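Local coordinates for tRNA(Ile2) 2-agmatinylcytidine synthetase TiaS (Archaeoglobus fulgidus, PDB 5XOB), which catalyses the ATP-dependent transfer of agmatine to the wobble cytidine of an isoleucine tRNA, changing the codon it reads from AUG to AUA, at residues T171-D176 with T208-L213; N309-L314 with I331-I336; E99-K104 with Y129-L134. One frame throughout, in Å; residues are numbered along the deposited sequence.

Overall arrangement
The three contacts follow one another along the chain without overlap: interaction 3 comes first, in the TCKD domain, then interaction 1 in the FLD domain, and last interaction 2 in the OB-fold domain. Interactions 3 and 1 reach the same mixed sheet at its two outermost strands, 133-135 and 212-218, and their centres are about 36 Å apart. Interaction 2 belongs to a different sheet, with its centre about 33 Å from that of interaction 1 and about 43 Å from that of interaction 3. No two touch; interaction 1 comes within about 19 Å, nearest atoms, of each of the others, while interactions 2 and 3 stay about 26 Å apart. Each contact thus joins parts of a single domain of this tRNA-modifying enzyme, and none bridges two of them.

Interaction 1 of 3, residues T171-D176 with T208-L213; sequences TEREYD and TPCPVL
R173 and L213 mark the nearest approach of the two backbones, yet their CA atoms are 7.2 Å apart, and a side chain bridges the gap. R173 sets out toward 208-213 with CG anti to its carbonyl carbon (chi1 -58°), bends at chi2, and brings its guanidinium edge up to a curve of backbone carbonyls. R173 NH1 donates to V212 O at 2.6 Å, meeting a lone pair in the carbonyl plane, although this oxygen lies 18° out of the guanidinium plane. The other terminal nitrogen, R173 NH2, donates to T208 O at 2.7 Å, a reasonably straight bond (152°) that also lies in the carbonyl plane. A weak second bond runs from R173 NH2 to V212 O at 3.0 Å, so that one oxygen draws on both nitrogens and the group is held against rotation. Alongside, L213 CD2 slides past the aliphatic shaft, 4.1 Å from R173 CG. With a leucine in place of R173, the carbonyls of T208 and V212 would probably be left without these charged donors. L213 pairs through its backbone with A162 of the neighbouring strand 157-163, and E174 with E234. The arrangement is an arginine side chain bonding backbone carbonyls of a neighbouring loop, here joining the loop before helix 177-187 to the start of edge strand 212-218 in the FLD domain.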
ATOM      1  N   THR A 171     -16.102  16.728 -13.066  1.00 88.91           N
ATOM      2  CA  THR A 171     -16.764  16.053 -14.179  1.00 86.83           C
ATOM      3  C   THR A 171     -16.140  14.665 -14.379  1.00 89.97           C
ATOM      4  O   THR A 171     -15.080  14.371 -13.828  1.00 88.85           O
ATOM      5  CB  THR A 171     -16.637  16.880 -15.477  1.00 85.29           C
ATOM      6  OG1 THR A 171     -15.273  16.908 -15.905  1.00 84.08           O
ATOM      7  CG2 THR A 171     -17.116  18.319 -15.268  1.00 85.16           C
ATOM      8  N   GLU A 172     -16.797  13.813 -15.159  1.00 93.83           N
ATOM      9  CA  GLU A 172     -16.231  12.509 -15.511  1.00 94.46           C
ATOM     10  C   GLU A 172     -15.015  12.690 -16.410  1.00 88.62           C
ATOM     11  O   GLU A 172     -14.994  13.569 -17.268  1.00 84.42           O
ATOM     12  CB  GLU A 172     -17.268  11.636 -16.222  1.00100.64           C
ATOM     13  CG  GLU A 172     -18.129  10.799 -15.287  1.00108.33           C
ATOM     14  CD  GLU A 172     -17.682   9.344 -15.232  1.00115.06           C
ATOM     15  OE1 GLU A 172     -17.961   8.601 -16.199  1.00118.71           O
ATOM     16  OE2 GLU A 172     -17.059   8.942 -14.223  1.00116.76           O
ATOM     17  N   ARG A 173     -14.010  11.847 -16.209  1.00 87.82           N
ATOM     18  CA  ARG A 173     -12.786  11.912 -17.002  1.00 87.56           C
ATOM     19  C   ARG A 173     -12.967  11.268 -18.377  1.00 87.19           C
ATOM     20  O   ARG A 173     -13.780  10.355 -18.542  1.00 91.47           O
ATOM     21  CB  ARG A 173     -11.645  11.211 -16.267  1.00 86.97           C
ATOM     22  CG  ARG A 173     -11.360  11.776 -14.891  1.00 83.54           C
ATOM     23  CD  ARG A 173     -11.784  10.857 -13.751  1.00 82.44           C
ATOM     24  NE  ARG A 173     -11.651  11.564 -12.480  1.00 78.17           N
ATOM     25  CZ  ARG A 173     -10.492  11.924 -11.935  1.00 75.78           C
ATOM     26  NH1 ARG A 173      -9.337  11.623 -12.525  1.00 78.76           N
ATOM     27  NH2 ARG A 173     -10.480  12.587 -10.787  1.00 74.73           N
ATOM     28  N   GLU A 174     -12.200  11.741 -19.357  1.00 84.95           N
ATOM     29  CA  GLU A 174     -12.177  11.139 -20.689  1.00 86.34           C
ATOM     30  C   GLU A 174     -10.784  10.586 -20.994  1.00 87.75           C
ATOM     31  O   GLU A 174      -9.781  11.299 -20.893  1.00 86.58           O
ATOM     32  CB  GLU A 174     -12.597  12.153 -21.744  1.00 87.38           C
ATOM     33  N   TYR A 175     -10.733   9.306 -21.363  1.00 90.26           N
ATOM     34  CA  TYR A 175      -9.473   8.617 -21.636  1.00 88.98           C
ATOM     35  C   TYR A 175      -9.702   7.306 -22.393  1.00 89.88           C
ATOM     36  O   TYR A 175     -10.756   6.670 -22.267  1.00 87.47           O
ATOM     37  CB  TYR A 175      -8.730   8.322 -20.325  1.00 86.98           C
ATOM     38  CG  TYR A 175      -9.500   7.408 -19.391  1.00 87.18           C
ATOM     39  CD1 TYR A 175      -9.331   6.023 -19.440  1.00 88.10           C
ATOM     40  CD2 TYR A 175     -10.411   7.926 -18.470  1.00 86.91           C
ATOM     41  CE1 TYR A 175     -10.042   5.184 -18.595  1.00 87.49           C
ATOM     42  CE2 TYR A 175     -11.126   7.093 -17.619  1.00 86.08           C
ATOM     43  CZ  TYR A 175     -10.937   5.724 -17.687  1.00 85.94           C
ATOM     44  OH  TYR A 175     -11.636   4.889 -16.849  1.00 85.32           O
ATOM     45  N   ASP A 176      -8.698   6.905 -23.165  1.00 93.00           N
ATOM     46  CA  ASP A 176      -8.724   5.633 -23.874  1.00 95.92           C
ATOM     47  C   ASP A 176      -8.185   4.548 -22.942  1.00 92.21           C
ATOM     48  O   ASP A 176      -6.999   4.534 -22.620  1.00 85.73           O
ATOM     49  CB  ASP A 176      -7.884   5.729 -25.156  1.00 99.55           C
ATOM     50  CG  ASP A 176      -7.945   4.469 -26.008  1.00101.30           C
ATOM     51  OD1 ASP A 176      -7.387   3.435 -25.590  1.00103.33           O
ATOM     52  OD2 ASP A 176      -8.524   4.523 -27.113  1.00101.92           O
ATOM     53  N   THR A 208     -12.533  10.150  -8.161  1.00101.05           N
ATOM     54  CA  THR A 208     -12.881  11.228  -7.231  1.00 97.37           C
ATOM     55  C   THR A 208     -12.992  12.613  -7.869  1.00 94.10           C
ATOM     56  O   THR A 208     -12.399  12.868  -8.917  1.00 94.08           O
ATOM     57  CB  THR A 208     -11.858  11.297  -6.076  1.00 94.33           C
ATOM     58  OG1 THR A 208     -10.527  11.176  -6.598  1.00 90.93           O
ATOM     59  CG2 THR A 208     -12.120  10.175  -5.077  1.00 94.46           C
ATOM     60  N   PRO A 209     -13.741  13.522  -7.217  1.00 91.68           N
ATOM     61  CA  PRO A 209     -13.906  14.903  -7.679  1.00 93.91           C
ATOM     62  C   PRO A 209     -12.647  15.772  -7.558  1.00 92.57           C
ATOM     63  O   PRO A 209     -12.758  16.997  -7.452  1.00 95.47           O
ATOM     64  CB  PRO A 209     -15.010  15.446  -6.754  1.00 93.75           C
ATOM     65  CG  PRO A 209     -14.916  14.610  -5.528  1.00 93.11           C
ATOM     66  CD  PRO A 209     -14.589  13.244  -6.043  1.00 93.25           C
ATOM     67  N   CYS A 210     -11.468  15.150  -7.601  1.00 89.33           N
ATOM     68  CA  CYS A 210     -10.204  15.839  -7.345  1.00 84.65           C
ATOM     69  C   CYS A 210      -9.557  16.324  -8.653  1.00 78.77           C
ATOM     70  O   CYS A 210     -10.051  16.014  -9.745  1.00 79.81           O
ATOM     71  CB  CYS A 210      -9.257  14.904  -6.566  1.00 87.84           C
ATOM     72  SG  CYS A 210      -8.470  13.582  -7.531  1.00 90.39           S
ATOM     73  N   PRO A 211      -8.463  17.108  -8.543  1.00 73.17           N
ATOM     74  CA  PRO A 211      -7.708  17.583  -9.719  1.00 72.31           C
ATOM     75  C   PRO A 211      -6.822  16.571 -10.452  1.00 68.80           C
ATOM     76  O   PRO A 211      -6.325  16.885 -11.530  1.00 67.40           O
ATOM     77  CB  PRO A 211      -6.820  18.708  -9.149  1.00 73.08           C
ATOM     78  CG  PRO A 211      -6.815  18.518  -7.676  1.00 73.95           C
ATOM     79  CD  PRO A 211      -8.131  17.892  -7.337  1.00 73.60           C
ATOM     80  N   VAL A 212      -6.603  15.391  -9.887  1.00 67.62           N
ATOM     81  CA  VAL A 212      -5.757  14.408 -10.542  1.00 67.24           C
ATOM     82  C   VAL A 212      -6.508  13.731 -11.677  1.00 67.16           C
ATOM     83  O   VAL A 212      -7.617  13.226 -11.484  1.00 66.63           O
ATOM     84  CB  VAL A 212      -5.254  13.337  -9.559  1.00 69.16           C
ATOM     85  CG1 VAL A 212      -4.514  12.224 -10.302  1.00 70.14           C
ATOM     86  CG2 VAL A 212      -4.343  13.979  -8.525  1.00 69.59           C
ATOM     87  N   LEU A 213      -5.885  13.730 -12.853  1.00 66.54           N
ATOM     88  CA  LEU A 213      -6.382  12.983 -14.000  1.00 64.98           C
ATOM     89  C   LEU A 213      -5.942  11.533 -13.840  1.00 65.32           C
ATOM     90  O   LEU A 213      -6.765  10.615 -13.811  1.00 65.73           O
ATOM     91  CB  LEU A 213      -5.816  13.552 -15.309  1.00 62.78           C
ATOM     92  CG  LEU A 213      -6.706  13.493 -16.558  1.00 64.77           C
ATOM     93  CD1 LEU A 213      -5.814  13.477 -17.793  1.00 64.17           C
ATOM     94  CD2 LEU A 213      -7.688  12.322 -16.588  1.00 63.27           C
TER

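Interaction 2 of 3, residues N309-L314 with I331-I336; sequences NVIRLL and INLEKI
I311 meets L333 and I336 in the hydrophobic interior of an OB-fold domain, where helix 307-313 follows strand 294-300, precedes strand 319-327 and covers part of the barrel, as the helix between the third and fourth strands of such a fold commonly does. Along the helix, N309 comes first and looks outward; its OD1 accepts a weak hydrogen bond from R312 NH1 at 3.3 Å, one turn on. V310 points toward the strands but packs on Y394 of strand 392-395, a tyrosine that also meets I336. Next in sequence, I311 carries the contact across to 331-336. Its CG1 lies anti to the carbonyl carbon (chi1 -66°), and the second torsion (chi2 -62°) turns CD1 toward 331-336, where this terminal methyl rests against the two neighbouring methyls L333 CD1 and I336 CD1. I311 also lies on V285 and F287 of strand 284-291. On the other side the chain turns a corner at E334, so L333 and I336 come from separate strands, 330-333 and 335-338, and yet both aim at the same methyl. No hydrogen bond joins the segments; the seam is wholly apolar. L333 meets I311 tip to tip, CD1 to CD1 at 3.7 Å. I336 comes in obliquely and sets its own CD1 4.0 Å from I311 CD1, with I336 CG2 close behind at 4.1 Å from the same I311 CD1.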
ATOM      1  N   ASN A 309      -8.924 -16.967  -2.973  1.00 83.76           N
ATOM      2  CA  ASN A 309      -8.775 -18.353  -3.406  1.00 87.66           C
ATOM      3  C   ASN A 309      -7.579 -19.044  -2.756  1.00 87.09           C
ATOM      4  O   ASN A 309      -7.718 -20.147  -2.223  1.00 92.46           O
ATOM      5  CB  ASN A 309      -8.657 -18.435  -4.931  1.00 88.34           C
ATOM      6  CG  ASN A 309      -9.833 -17.791  -5.646  1.00 89.05           C
ATOM      7  OD1 ASN A 309     -10.811 -17.381  -5.016  1.00 87.85           O
ATOM      8  ND2 ASN A 309      -9.738 -17.692  -6.966  1.00 90.76           N
ATOM      9  N   VAL A 310      -6.418 -18.391  -2.781  1.00 87.16           N
ATOM     10  CA  VAL A 310      -5.199 -18.984  -2.215  1.00 88.47           C
ATOM     11  C   VAL A 310      -5.297 -19.050  -0.690  1.00 85.65           C
ATOM     12  O   VAL A 310      -4.776 -19.979  -0.071  1.00 84.36           O
ATOM     13  CB  VAL A 310      -3.878 -18.264  -2.642  1.00 93.70           C
ATOM     14  CG1 VAL A 310      -3.943 -17.758  -4.081  1.00 93.52           C
ATOM     15  CG2 VAL A 310      -3.502 -17.129  -1.689  1.00 96.32           C
ATOM     16  N   ILE A 311      -5.957 -18.066  -0.084  1.00 85.28           N
ATOM     17  CA  ILE A 311      -6.165 -18.082   1.362  1.00 86.27           C
ATOM     18  C   ILE A 311      -7.108 -19.212   1.753  1.00 86.86           C
ATOM     19  O   ILE A 311      -6.843 -19.925   2.711  1.00 83.86           O
ATOM     20  CB  ILE A 311      -6.719 -16.742   1.893  1.00 85.85           C
ATOM     21  CG1 ILE A 311      -5.686 -15.619   1.713  1.00 87.12           C
ATOM     22  CG2 ILE A 311      -7.123 -16.863   3.360  1.00 85.25           C
ATOM     23  CD1 ILE A 311      -4.380 -15.815   2.463  1.00 86.62           C
ATOM     24  N   ARG A 312      -8.202 -19.379   1.009  1.00 89.14           N
ATOM     25  CA  ARG A 312      -9.189 -20.427   1.309  1.00 88.05           C
ATOM     26  C   ARG A 312      -8.583 -21.828   1.440  1.00 89.96           C
ATOM     27  O   ARG A 312      -9.138 -22.678   2.137  1.00 88.90           O
ATOM     28  CB  ARG A 312     -10.314 -20.443   0.263  1.00 87.85           C
ATOM     29  CG  ARG A 312     -11.323 -19.315   0.434  1.00 87.97           C
ATOM     30  CD  ARG A 312     -12.725 -19.698  -0.018  1.00 88.74           C
ATOM     31  NE  ARG A 312     -13.528 -18.505  -0.285  1.00 88.68           N
ATOM     32  CZ  ARG A 312     -13.450 -17.776  -1.400  1.00 91.63           C
ATOM     33  NH1 ARG A 312     -12.601 -18.104  -2.375  1.00 91.90           N
ATOM     34  NH2 ARG A 312     -14.221 -16.702  -1.540  1.00 92.13           N
ATOM     35  N   LEU A 313      -7.446 -22.064   0.786  1.00 93.32           N
ATOM     36  CA  LEU A 313      -6.785 -23.368   0.844  1.00 97.84           C
ATOM     37  C   LEU A 313      -6.230 -23.717   2.225  1.00102.86           C
ATOM     38  O   LEU A 313      -6.818 -24.546   2.928  1.00110.83           O
ATOM     39  CB  LEU A 313      -5.677 -23.467  -0.217  1.00 95.41           C
ATOM     40  CG  LEU A 313      -6.122 -23.283  -1.674  1.00 96.39           C
ATOM     41  CD1 LEU A 313      -5.029 -23.732  -2.637  1.00 95.51           C
ATOM     42  CD2 LEU A 313      -7.421 -24.027  -1.968  1.00 99.18           C
ATOM     43  N   LEU A 314      -5.129 -23.067   2.607  1.00104.03           N
ATOM     44  CA  LEU A 314      -4.294 -23.461   3.766  1.00108.16           C
ATOM     45  C   LEU A 314      -5.001 -24.163   4.943  1.00109.80           C
ATOM     46  O   LEU A 314      -6.183 -23.925   5.229  1.00106.10           O
ATOM     47  CB  LEU A 314      -3.433 -22.267   4.256  1.00109.64           C
ATOM     48  CG  LEU A 314      -3.932 -21.095   5.130  1.00107.60           C
ATOM     49  CD1 LEU A 314      -3.202 -19.812   4.744  1.00103.70           C
ATOM     50  CD2 LEU A 314      -5.429 -20.864   5.070  1.00107.96           C
ATOM     51  N   ILE A 331      -5.785  -8.703  11.191  1.00 73.50           N
ATOM     52  CA  ILE A 331      -4.829  -8.237  10.171  1.00 72.77           C
ATOM     53  C   ILE A 331      -5.443  -8.242   8.776  1.00 70.51           C
ATOM     54  O   ILE A 331      -5.809  -9.300   8.274  1.00 67.01           O
ATOM     55  CB  ILE A 331      -3.561  -9.133  10.104  1.00 73.36           C
ATOM     56  CG1 ILE A 331      -2.780  -9.115  11.428  1.00 73.40           C
ATOM     57  CG2 ILE A 331      -2.639  -8.707   8.961  1.00 73.28           C
ATOM     58  CD1 ILE A 331      -1.919  -7.886  11.650  1.00 72.27           C
ATOM     59  N   ASN A 332      -5.527  -7.066   8.150  1.00 72.01           N
ATOM     60  CA  ASN A 332      -5.905  -6.964   6.736  1.00 74.02           C
ATOM     61  C   ASN A 332      -4.754  -7.360   5.847  1.00 70.56           C
ATOM     62  O   ASN A 332      -3.852  -6.566   5.613  1.00 76.03           O
ATOM     63  CB  ASN A 332      -6.292  -5.539   6.362  1.00 77.11           C
ATOM     64  CG  ASN A 332      -7.512  -5.053   7.102  1.00 86.30           C
ATOM     65  OD1 ASN A 332      -7.741  -5.419   8.259  1.00 88.08           O
ATOM     66  ND2 ASN A 332      -8.309  -4.220   6.440  1.00 92.81           N
ATOM     67  N   LEU A 333      -4.801  -8.575   5.327  1.00 68.85           N
ATOM     68  CA  LEU A 333      -3.737  -9.081   4.479  1.00 69.58           C
ATOM     69  C   LEU A 333      -3.558  -8.287   3.194  1.00 70.25           C
ATOM     70  O   LEU A 333      -4.506  -8.089   2.429  1.00 68.49           O
ATOM     71  CB  LEU A 333      -3.999 -10.539   4.116  1.00 71.84           C
ATOM     72  CG  LEU A 333      -3.879 -11.535   5.265  1.00 72.78           C
ATOM     73  CD1 LEU A 333      -4.265 -12.916   4.769  1.00 72.13           C
ATOM     74  CD2 LEU A 333      -2.475 -11.553   5.852  1.00 73.71           C
ATOM     75  N   GLU A 334      -2.322  -7.847   2.973  1.00 69.14           N
ATOM     76  CA  GLU A 334      -1.907  -7.211   1.731  1.00 66.62           C
ATOM     77  C   GLU A 334      -1.105  -8.209   0.884  1.00 66.43           C
ATOM     78  O   GLU A 334      -1.110  -8.161  -0.349  1.00 65.89           O
ATOM     79  CB  GLU A 334      -1.061  -5.980   2.072  1.00 69.24           C
ATOM     80  CG  GLU A 334      -1.731  -5.053   3.089  1.00 74.60           C
ATOM     81  CD  GLU A 334      -0.829  -3.937   3.619  1.00 75.93           C
ATOM     82  OE1 GLU A 334       0.374  -3.896   3.276  1.00 74.65           O
ATOM     83  OE2 GLU A 334      -1.336  -3.098   4.401  1.00 76.55           O
ATOM     84  N   LYS A 335      -0.442  -9.133   1.573  1.00 66.28           N
ATOM     85  CA  LYS A 335       0.552 -10.012   0.991  1.00 66.83           C
ATOM     86  C   LYS A 335       0.639 -11.193   1.953  1.00 68.06           C
ATOM     87  O   LYS A 335       0.312 -11.047   3.127  1.00 66.50           O
ATOM     88  CB  LYS A 335       1.901  -9.296   0.999  1.00 68.47           C
ATOM     89  CG  LYS A 335       2.612  -9.172  -0.333  1.00 70.58           C
ATOM     90  CD  LYS A 335       4.127  -9.205  -0.149  1.00 71.91           C
ATOM     91  CE  LYS A 335       4.660  -8.196   0.866  1.00 72.74           C
ATOM     92  NZ  LYS A 335       4.714  -6.808   0.334  1.00 73.69           N
ATOM     93  N   ILE A 336       1.108 -12.344   1.481  1.00 72.38           N
ATOM     94  CA  ILE A 336       1.386 -13.474   2.383  1.00 73.49           C
ATOM     95  C   ILE A 336       2.452 -14.422   1.825  1.00 74.57           C
ATOM     96  O   ILE A 336       2.491 -14.678   0.619  1.00 76.11           O
ATOM     97  CB  ILE A 336       0.094 -14.263   2.720  1.00 73.28           C
ATOM     98  CG1 ILE A 336       0.337 -15.240   3.876  1.00 72.19           C
ATOM     99  CG2 ILE A 336      -0.450 -14.992   1.494  1.00 72.10           C
ATOM    100  CD1 ILE A 336      -0.938 -15.731   4.524  1.00 71.56           C
TER

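Interaction 3 of 3, residues E99-K104 with Y129-L134; sequences EELAVK and YFIPHL
Two torsions bring L101 and Y129 together: the leucine holds CG anti to its backbone nitrogen (chi1 -159°), and the tyrosine turns its ring carbon away from its own carbonyl carbon (chi1 -66°). The two branches of L101 then do different work. CD2 sits over one face of the Y129 ring, offset toward the rim, in a CH-pi contact 4.1 Å from the centroid and 23° off the ring normal. The ring atom nearest to L101 CD2 is Y129 CD1, at 3.7 Å. CD1 of L101 instead touches I131, 4.0 Å from its CG1, and I131 in turn packs on V95 and V97 of strand 93-98. Farther out, K104 CD lies beside the hydroxyl end of the ring, 3.6 Å from Y129 OH, though this lysine also touches a crystal neighbour and its pose may owe something to the lattice. The second segment begins at the end of helix 119-129, which F130 closes with a Schellman motif before the chain enters strand 133-135. The short, weakly bonded helix about 99-102 is thereby packed against that helix end in the TCKD domain. With no hydrogen bond between the segments, the contact rests chiefly on dispersion and methyl-to-ring attraction centred on L101.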
ATOM      1  N   GLU A  99      18.144  22.836   5.127  1.00 78.75           N
ATOM      2  CA  GLU A  99      18.610  21.544   4.625  1.00 81.16           C
ATOM      3  C   GLU A  99      19.312  20.756   5.729  1.00 84.36           C
ATOM      4  O   GLU A  99      19.025  19.579   5.951  1.00 83.83           O
ATOM      5  CB  GLU A  99      19.568  21.757   3.458  1.00 82.70           C
ATOM      6  CG  GLU A  99      19.786  20.527   2.605  1.00 83.37           C
ATOM      7  CD  GLU A  99      20.626  20.830   1.387  1.00 86.40           C
ATOM      8  OE1 GLU A  99      21.438  21.782   1.435  1.00 87.23           O
ATOM      9  OE2 GLU A  99      20.469  20.112   0.381  1.00 90.57           O
ATOM     10  N   GLU A 100      20.208  21.444   6.433  1.00 90.00           N
ATOM     11  CA  GLU A 100      21.011  20.859   7.511  1.00 94.73           C
ATOM     12  C   GLU A 100      20.158  20.334   8.674  1.00 89.00           C
ATOM     13  O   GLU A 100      20.584  19.451   9.412  1.00 85.80           O
ATOM     14  CB  GLU A 100      22.006  21.894   8.062  1.00103.43           C
ATOM     15  CG  GLU A 100      22.634  22.827   7.029  1.00113.64           C
ATOM     16  CD  GLU A 100      23.748  23.679   7.613  1.00123.84           C
ATOM     17  OE1 GLU A 100      23.686  24.003   8.821  1.00125.38           O
ATOM     18  OE2 GLU A 100      24.686  24.028   6.861  1.00127.64           O
ATOM     19  N   LEU A 101      18.963  20.889   8.835  1.00 85.49           N
ATOM     20  CA  LEU A 101      18.078  20.556   9.949  1.00 86.99           C
ATOM     21  C   LEU A 101      17.068  19.431   9.624  1.00 86.27           C
ATOM     22  O   LEU A 101      16.470  18.844  10.532  1.00 85.78           O
ATOM     23  CB  LEU A 101      17.357  21.838  10.388  1.00 89.07           C
ATOM     24  CG  LEU A 101      16.721  21.988  11.781  1.00 94.47           C
ATOM     25  CD1 LEU A 101      15.201  22.003  11.713  1.00 96.66           C
ATOM     26  CD2 LEU A 101      17.201  20.942  12.777  1.00 96.57           C
ATOM     27  N   ALA A 102      16.887  19.121   8.339  1.00 83.09           N
ATOM     28  CA  ALA A 102      15.943  18.075   7.911  1.00 78.65           C
ATOM     29  C   ALA A 102      16.295  16.713   8.489  1.00 77.23           C
ATOM     30  O   ALA A 102      15.418  15.934   8.864  1.00 76.04           O
ATOM     31  CB  ALA A 102      15.904  17.987   6.394  1.00 75.83           C
ATOM     32  N   VAL A 103      17.590  16.433   8.537  1.00 77.43           N
ATOM     33  CA  VAL A 103      18.097  15.158   9.026  1.00 79.13           C
ATOM     34  C   VAL A 103      17.618  14.880  10.455  1.00 81.23           C
ATOM     35  O   VAL A 103      17.261  13.742  10.769  1.00 89.99           O
ATOM     36  CB  VAL A 103      19.648  15.082   8.898  1.00 79.59           C
ATOM     37  CG1 VAL A 103      20.339  16.058   9.845  1.00 80.01           C
ATOM     38  CG2 VAL A 103      20.161  13.664   9.116  1.00 79.19           C
ATOM     39  N   LYS A 104      17.560  15.907  11.306  1.00 76.77           N
ATOM     40  CA  LYS A 104      17.098  15.718  12.690  1.00 76.52           C
ATOM     41  C   LYS A 104      15.632  15.269  12.794  1.00 72.68           C
ATOM     42  O   LYS A 104      15.184  14.865  13.868  1.00 71.34           O
ATOM     43  CB  LYS A 104      17.337  16.983  13.523  1.00 79.76           C
ATOM     44  CG  LYS A 104      18.809  17.207  13.836  1.00 85.42           C
ATOM     45  CD  LYS A 104      19.030  18.411  14.734  1.00 93.75           C
ATOM     46  CE  LYS A 104      20.468  18.917  14.655  1.00100.30           C
ATOM     47  NZ  LYS A 104      20.559  20.383  14.924  1.00104.40           N
ATOM     48  N   TYR A 129      13.207  23.798  17.544  1.00 81.38           N
ATOM     49  CA  TYR A 129      14.131  24.213  16.495  1.00 82.84           C
ATOM     50  C   TYR A 129      13.775  25.558  15.867  1.00 82.54           C
ATOM     51  O   TYR A 129      14.347  25.936  14.837  1.00 80.83           O
ATOM     52  CB  TYR A 129      14.205  23.133  15.427  1.00 83.23           C
ATOM     53  CG  TYR A 129      14.811  21.857  15.930  1.00 84.29           C
ATOM     54  CD1 TYR A 129      16.159  21.794  16.259  1.00 86.74           C
ATOM     55  CD2 TYR A 129      14.043  20.706  16.077  1.00 86.62           C
ATOM     56  CE1 TYR A 129      16.734  20.616  16.720  1.00 89.84           C
ATOM     57  CE2 TYR A 129      14.604  19.521  16.534  1.00 88.77           C
ATOM     58  CZ  TYR A 129      15.952  19.477  16.856  1.00 89.44           C
ATOM     59  OH  TYR A 129      16.522  18.305  17.312  1.00 86.21           O
ATOM     60  N   PHE A 130      12.850  26.287  16.495  1.00 84.05           N
ATOM     61  CA  PHE A 130      12.449  27.607  16.018  1.00 85.56           C
ATOM     62  C   PHE A 130      12.170  27.510  14.514  1.00 82.56           C
ATOM     63  O   PHE A 130      12.637  28.331  13.717  1.00 80.14           O
ATOM     64  CB  PHE A 130      13.542  28.642  16.339  1.00 88.51           C
ATOM     65  CG  PHE A 130      14.196  28.439  17.689  1.00 92.67           C
ATOM     66  CD1 PHE A 130      13.610  28.943  18.848  1.00 96.23           C
ATOM     67  CD2 PHE A 130      15.395  27.731  17.802  1.00 93.70           C
ATOM     68  CE1 PHE A 130      14.207  28.751  20.089  1.00 96.26           C
ATOM     69  CE2 PHE A 130      15.995  27.536  19.039  1.00 95.75           C
ATOM     70  CZ  PHE A 130      15.400  28.047  20.184  1.00 96.56           C
ATOM     71  N   ILE A 131      11.426  26.467  14.142  1.00 80.64           N
ATOM     72  CA  ILE A 131      11.060  26.239  12.752  1.00 76.34           C
ATOM     73  C   ILE A 131       9.906  27.171  12.431  1.00 72.58           C
ATOM     74  O   ILE A 131       8.910  27.218  13.165  1.00 72.27           O
ATOM     75  CB  ILE A 131      10.625  24.788  12.460  1.00 77.65           C
ATOM     76  CG1 ILE A 131      11.750  23.813  12.795  1.00 78.73           C
ATOM     77  CG2 ILE A 131      10.250  24.628  10.987  1.00 75.98           C
ATOM     78  CD1 ILE A 131      11.298  22.373  12.904  1.00 79.99           C
ATOM     79  N   PRO A 132      10.048  27.942  11.348  1.00 68.59           N
ATOM     80  CA  PRO A 132       8.949  28.759  10.869  1.00 65.89           C
ATOM     81  C   PRO A 132       7.906  27.886  10.201  1.00 63.93           C
ATOM     82  O   PRO A 132       8.246  26.892   9.556  1.00 61.29           O
ATOM     83  CB  PRO A 132       9.609  29.697   9.851  1.00 67.14           C
ATOM     84  CG  PRO A 132      11.084  29.533  10.023  1.00 67.71           C
ATOM     85  CD  PRO A 132      11.272  28.155  10.557  1.00 69.59           C
ATOM     86  N   HIS A 133       6.649  28.275  10.344  1.00 63.55           N
ATOM     87  CA  HIS A 133       5.551  27.399  10.010  1.00 64.91           C
ATOM     88  C   HIS A 133       4.257  28.172   9.834  1.00 66.81           C
ATOM     89  O   HIS A 133       4.139  29.310  10.293  1.00 68.87           O
ATOM     90  CB  HIS A 133       5.370  26.380  11.128  1.00 65.89           C
ATOM     91  CG  HIS A 133       5.079  26.997  12.462  1.00 67.23           C
ATOM     92  ND1 HIS A 133       6.009  27.737  13.161  1.00 67.97           N
ATOM     93  CD2 HIS A 133       3.962  26.974  13.229  1.00 68.05           C
ATOM     94  CE1 HIS A 133       5.476  28.147  14.298  1.00 69.31           C
ATOM     95  NE2 HIS A 133       4.236  27.695  14.366  1.00 67.73           N
ATOM     96  N   LEU A 134       3.299  27.540   9.159  1.00 66.31           N
ATOM     97  CA  LEU A 134       1.950  28.075   9.001  1.00 65.94           C
ATOM     98  C   LEU A 134       0.973  27.030   9.493  1.00 67.63           C
ATOM     99  O   LEU A 134       1.152  25.845   9.225  1.00 69.18           O
ATOM    100  CB  LEU A 134       1.664  28.373   7.533  1.00 61.58           C
ATOM    101  CG  LEU A 134       2.588  29.409   6.900  1.00 60.27           C
ATOM    102  CD1 LEU A 134       2.522  29.327   5.387  1.00 60.77           C
ATOM    103  CD2 LEU A 134       2.226  30.805   7.376  1.00 60.12           C
TER